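PDB 1YC9: multidrug resistance protein from Vibrio cholerae, which probably serves as the outer membrane channel of a multidrug efflux system, and could be involved in resistance to puromycin, acriflavine and tetraphenylarsonium chloride. Local coordinates for residues S127-A138 with A260-A271. The protein carries 1 engineered substitution. Numbering follows the deposited sequence.
Sequences SELAAAEAESVA and ADITAARWRAEA
Arg-268 bridges two glutamates of the facing helix, Glu-128 and Glu-135, two turns apart. It meets Glu-135 end-on. Arg-268 NH1 donates to Glu-135 OE1 at 3.0 Å. Arg-268 NH2 donates to Glu-135 OE2 at a short 2.5 Å. Both acceptors lie close to the guanidinium plane, but the carboxylate is turned 52° from it, so the nitrogens come from above the carboxylate plane. Arg-268 NE donates to Glu-128 OE1 at 2.8 Å, where OE1 accepts through its syn lone pair. Glu-128 reaches it because its chain bends at chi2 (-74°). The other oxygen of Glu-128 takes a water that also donates to Arg-268 O. Three bonds to two carboxylates thus fix the rotation of the guanidinium. The methyl of Ala-131 lies over the centre of one guanidinium face, and Arg-268 packs as a knob among Glu-128, Ala-131, Ala-132 and Glu-135.

On the other flank of the alanine row, CB of Ala-130 sits 3.4 Å from the centroid of the Trp-267 five-membered ring, almost on the ring normal, a CH-pi contact. Ser-127 lies by the six-membered ring, while its OG bonds to Val-123 O. Small residues allow close approach. Ala-131 and Ala-134 meet Ala-264, and Ala-260 fits against Ala-134 and Ala-138. The segment axes come within 7.9 Å and run antiparallel, at 169°.

The pair joins helices 117-183 and 260-281 of the long alpha-helical barrel of this outer membrane factor. Leu-129 and Ala-132 touch helix 47-67, and Ile-262 packs on helix 326-391. Short links connect the two helices to strands 98-111 and 286-298, respectively.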
loop_
_atom_site.group_PDB
_atom_site.type_symbol
_atom_site.label_atom_id
_atom_site.label_comp_id
_atom_site.label_asym_id
_atom_site.label_seq_id
_atom_site.Cartn_x
_atom_site.Cartn_y
_atom_site.Cartn_z
ATOM N N SER A 127 -14.467 -20.001 -9.158
ATOM C CA SER A 127 -14.800 -19.160 -8.038
ATOM C C SER A 127 -13.925 -17.933 -8.064
ATOM O O SER A 127 -14.404 -16.845 -7.770
ATOM C CB SER A 127 -14.650 -19.926 -6.714
ATOM O OG SER A 127 -15.554 -20.989 -6.685
ATOM N N GLU A 128 -12.651 -18.088 -8.417
ATOM C CA GLU A 128 -11.776 -16.941 -8.599
ATOM C C GLU A 128 -12.232 -16.064 -9.723
ATOM O O GLU A 128 -12.165 -14.837 -9.663
ATOM C CB GLU A 128 -10.307 -17.342 -8.860
ATOM C CG GLU A 128 -9.702 -17.934 -7.588
ATOM C CD GLU A 128 -9.386 -16.918 -6.481
ATOM O OE1 GLU A 128 -9.589 -15.660 -6.680
ATOM O OE2 GLU A 128 -8.925 -17.408 -5.385
ATOM N N LEU A 129 -12.726 -16.696 -10.759
ATOM C CA LEU A 129 -13.251 -15.884 -11.862
ATOM C C LEU A 129 -14.478 -15.091 -11.408
ATOM O O LEU A 129 -14.649 -13.933 -11.752
ATOM C CB LEU A 129 -13.564 -16.773 -13.059
ATOM C CG LEU A 129 -14.254 -16.069 -14.239
ATOM C CD1 LEU A 129 -13.399 -14.911 -14.728
ATOM C CD2 LEU A 129 -14.526 -17.057 -15.367
ATOM N N ALA A 130 -15.361 -15.718 -10.660
ATOM C CA ALA A 130 -16.524 -14.999 -10.143
ATOM C C ALA A 130 -16.115 -13.850 -9.249
ATOM O O ALA A 130 -16.724 -12.779 -9.256
ATOM C CB ALA A 130 -17.523 -15.951 -9.396
ATOM N N ALA A 131 -15.050 -14.050 -8.483
ATOM C CA ALA A 131 -14.525 -12.974 -7.681
ATOM C C ALA A 131 -13.957 -11.870 -8.573
ATOM O O ALA A 131 -14.181 -10.675 -8.294
ATOM C CB ALA A 131 -13.481 -13.490 -6.688
ATOM N N ALA A 132 -13.260 -12.268 -9.632
ATOM C CA ALA A 132 -12.734 -11.296 -10.596
ATOM C C ALA A 132 -13.831 -10.485 -11.315
ATOM O O ALA A 132 -13.688 -9.265 -11.605
ATOM C CB ALA A 132 -11.849 -11.955 -11.559
ATOM N N GLU A 133 -14.936 -11.156 -11.576
ATOM C CA GLU A 133 -16.093 -10.484 -12.186
ATOM C C GLU A 133 -16.634 -9.405 -11.240
ATOM O O GLU A 133 -16.875 -8.268 -11.643
ATOM C CB GLU A 133 -17.152 -11.505 -12.565
ATOM C CG GLU A 133 -16.772 -12.345 -13.751
ATOM C CD GLU A 133 -17.732 -13.492 -14.043
ATOM O OE1 GLU A 133 -18.630 -13.720 -13.220
ATOM O OE2 GLU A 133 -17.550 -14.159 -15.091
ATOM N N ALA A 134 -16.767 -9.755 -9.958
ATOM C CA ALA A 134 -17.201 -8.828 -8.929
ATOM C C ALA A 134 -16.202 -7.692 -8.786
ATOM O O ALA A 134 -16.593 -6.532 -8.625
ATOM C CB ALA A 134 -17.378 -9.555 -7.593
ATOM N N GLU A 135 -14.911 -7.994 -8.860
ATOM C CA GLU A 135 -13.927 -6.945 -8.727
ATOM C C GLU A 135 -13.964 -5.975 -9.915
ATOM O O GLU A 135 -13.706 -4.797 -9.731
ATOM C CB GLU A 135 -12.539 -7.519 -8.516
ATOM C CG GLU A 135 -12.441 -8.138 -7.133
ATOM C CD GLU A 135 -11.082 -8.706 -6.831
ATOM O OE1 GLU A 135 -10.355 -9.048 -7.774
ATOM O OE2 GLU A 135 -10.738 -8.817 -5.620
ATOM N N SER A 136 -14.338 -6.444 -11.094
ATOM C CA SER A 136 -14.494 -5.550 -12.243
ATOM C C SER A 136 -15.636 -4.542 -12.010
ATOM O O SER A 136 -15.529 -3.384 -12.399
ATOM C CB SER A 136 -14.689 -6.298 -13.570
ATOM O OG SER A 136 -15.918 -6.951 -13.605
ATOM N N VAL A 137 -16.711 -4.992 -11.364
ATOM C CA VAL A 137 -17.781 -4.075 -10.949
ATOM C C VAL A 137 -17.260 -3.079 -9.901
ATOM O O VAL A 137 -17.534 -1.865 -9.985
ATOM C CB VAL A 137 -19.009 -4.865 -10.411
ATOM C CG1 VAL A 137 -20.120 -3.936 -9.875
ATOM C CG2 VAL A 137 -19.523 -5.776 -11.521
ATOM N N ALA A 138 -16.559 -3.582 -8.885
ATOM C CA ALA A 138 -15.926 -2.711 -7.887
ATOM C C ALA A 138 -15.009 -1.676 -8.553
ATOM O O ALA A 138 -14.982 -0.511 -8.110
ATOM C CB ALA A 138 -15.160 -3.518 -6.812
ATOM N N ALA A 260 -19.843 -5.530 -4.248
ATOM C CA ALA A 260 -18.995 -6.423 -5.026
ATOM C C ALA A 260 -17.787 -6.916 -4.205
ATOM O O ALA A 260 -17.337 -8.028 -4.401
ATOM C CB ALA A 260 -18.529 -5.735 -6.313
ATOM N N ASP A 261 -17.272 -6.123 -3.277
ATOM C CA ASP A 261 -16.150 -6.570 -2.404
ATOM C C ASP A 261 -16.535 -7.745 -1.510
ATOM O O ASP A 261 -15.759 -8.695 -1.322
ATOM C CB ASP A 261 -15.534 -5.421 -1.594
ATOM C CG ASP A 261 -16.535 -4.711 -0.644
ATOM O OD1 ASP A 261 -16.098 -4.046 0.332
ATOM O OD2 ASP A 261 -17.791 -4.749 -0.756
ATOM N N ILE A 262 -17.750 -7.711 -0.954
ATOM C CA ILE A 262 -18.252 -8.827 -0.167
ATOM C C ILE A 262 -18.442 -10.044 -1.074
ATOM O O ILE A 262 -18.075 -11.159 -0.708
ATOM C CB ILE A 262 -19.589 -8.478 0.541
ATOM C CG1 ILE A 262 -19.339 -7.401 1.588
ATOM C CG2 ILE A 262 -20.226 -9.699 1.154
ATOM C CD1 ILE A 262 -20.592 -6.818 2.215
ATOM N N THR A 263 -19.032 -9.857 -2.254
ATOM C CA THR A 263 -19.214 -10.962 -3.167
ATOM C C THR A 263 -17.867 -11.600 -3.522
ATOM O O THR A 263 -17.732 -12.804 -3.516
ATOM C CB THR A 263 -19.893 -10.456 -4.397
ATOM O OG1 THR A 263 -21.184 -9.979 -3.999
ATOM C CG2 THR A 263 -20.107 -11.572 -5.394
ATOM N N ALA A 264 -16.889 -10.769 -3.849
ATOM C CA ALA A 264 -15.574 -11.275 -4.252
ATOM C C ALA A 264 -14.959 -12.066 -3.125
ATOM O O ALA A 264 -14.459 -13.160 -3.348
ATOM C CB ALA A 264 -14.703 -10.159 -4.678
ATOM N N ALA A 265 -15.036 -11.537 -1.909
ATOM C CA ALA A 265 -14.455 -12.243 -0.770
ATOM C C ALA A 265 -15.189 -13.528 -0.475
ATOM O O ALA A 265 -14.558 -14.519 -0.089
ATOM C CB ALA A 265 -14.411 -11.346 0.475
ATOM N N ARG A 266 -16.505 -13.530 -0.660
ATOM C CA ARG A 266 -17.282 -14.764 -0.587
ATOM C C ARG A 266 -16.702 -15.844 -1.498
ATOM O O ARG A 266 -16.390 -16.947 -1.050
ATOM C CB ARG A 266 -18.744 -14.498 -0.951
ATOM C CG ARG A 266 -19.625 -15.736 -0.923
ATOM C CD ARG A 266 -20.980 -15.519 -0.271
ATOM N N TRP A 267 -16.562 -15.514 -2.778
ATOM C CA TRP A 267 -16.126 -16.458 -3.770
ATOM C C TRP A 267 -14.668 -16.915 -3.482
ATOM O O TRP A 267 -14.313 -18.038 -3.782
ATOM C CB TRP A 267 -16.195 -15.836 -5.174
ATOM C CG TRP A 267 -17.531 -15.866 -5.729
ATOM C CD1 TRP A 267 -18.330 -14.798 -6.014
ATOM C CD2 TRP A 267 -18.284 -17.035 -6.058
ATOM N NE1 TRP A 267 -19.539 -15.231 -6.511
ATOM C CE2 TRP A 267 -19.540 -16.602 -6.554
ATOM C CE3 TRP A 267 -18.015 -18.402 -6.016
ATOM C CZ2 TRP A 267 -20.508 -17.496 -7.031
ATOM C CZ3 TRP A 267 -18.989 -19.306 -6.494
ATOM C CH2 TRP A 267 -20.226 -18.836 -6.967
ATOM N N ARG A 268 -13.852 -16.043 -2.927
ATOM C CA ARG A 268 -12.462 -16.389 -2.669
ATOM C C ARG A 268 -12.380 -17.351 -1.508
ATOM O O ARG A 268 -11.536 -18.288 -1.530
ATOM C CB ARG A 268 -11.618 -15.174 -2.440
ATOM C CG ARG A 268 -11.329 -14.441 -3.716
ATOM C CD ARG A 268 -10.044 -13.747 -3.734
ATOM N NE ARG A 268 -9.843 -13.345 -5.118
ATOM C CZ ARG A 268 -10.094 -12.149 -5.584
ATOM N NH1 ARG A 268 -9.887 -11.904 -6.890
ATOM N NH2 ARG A 268 -10.560 -11.190 -4.768
ATOM N N ALA A 269 -13.283 -17.195 -0.557
ATOM C CA ALA A 269 -13.412 -18.165 0.539
ATOM C C ALA A 269 -13.902 -19.549 0.030
ATOM O O ALA A 269 -13.376 -20.593 0.388
ATOM C CB ALA A 269 -14.274 -17.633 1.651
ATOM N N GLU A 270 -14.861 -19.552 -0.918
ATOM C CA GLU A 270 -15.194 -20.781 -1.634
ATOM C C GLU A 270 -14.014 -21.456 -2.354
ATOM O O GLU A 270 -13.857 -22.656 -2.258
ATOM C CB GLU A 270 -16.330 -20.538 -2.646
ATOM C CG GLU A 270 -16.852 -21.850 -3.238
ATOM C CD GLU A 270 -17.223 -22.856 -2.170
ATOM O OE1 GLU A 270 -18.057 -22.462 -1.332
ATOM O OE2 GLU A 270 -16.656 -24.000 -2.146
ATOM N N ALA A 271 -13.211 -20.670 -3.067
ATOM C CA ALA A 271 -12.054 -21.155 -3.789
ATOM C C ALA A 271 -11.066 -21.800 -2.815
ATOM O O ALA A 271 -10.627 -22.943 -3.030
ATOM C CB ALA A 271 -11.396 -20.011 -4.513
HETATM O O HOH W 1 -9.114 -17.768 -2.645
#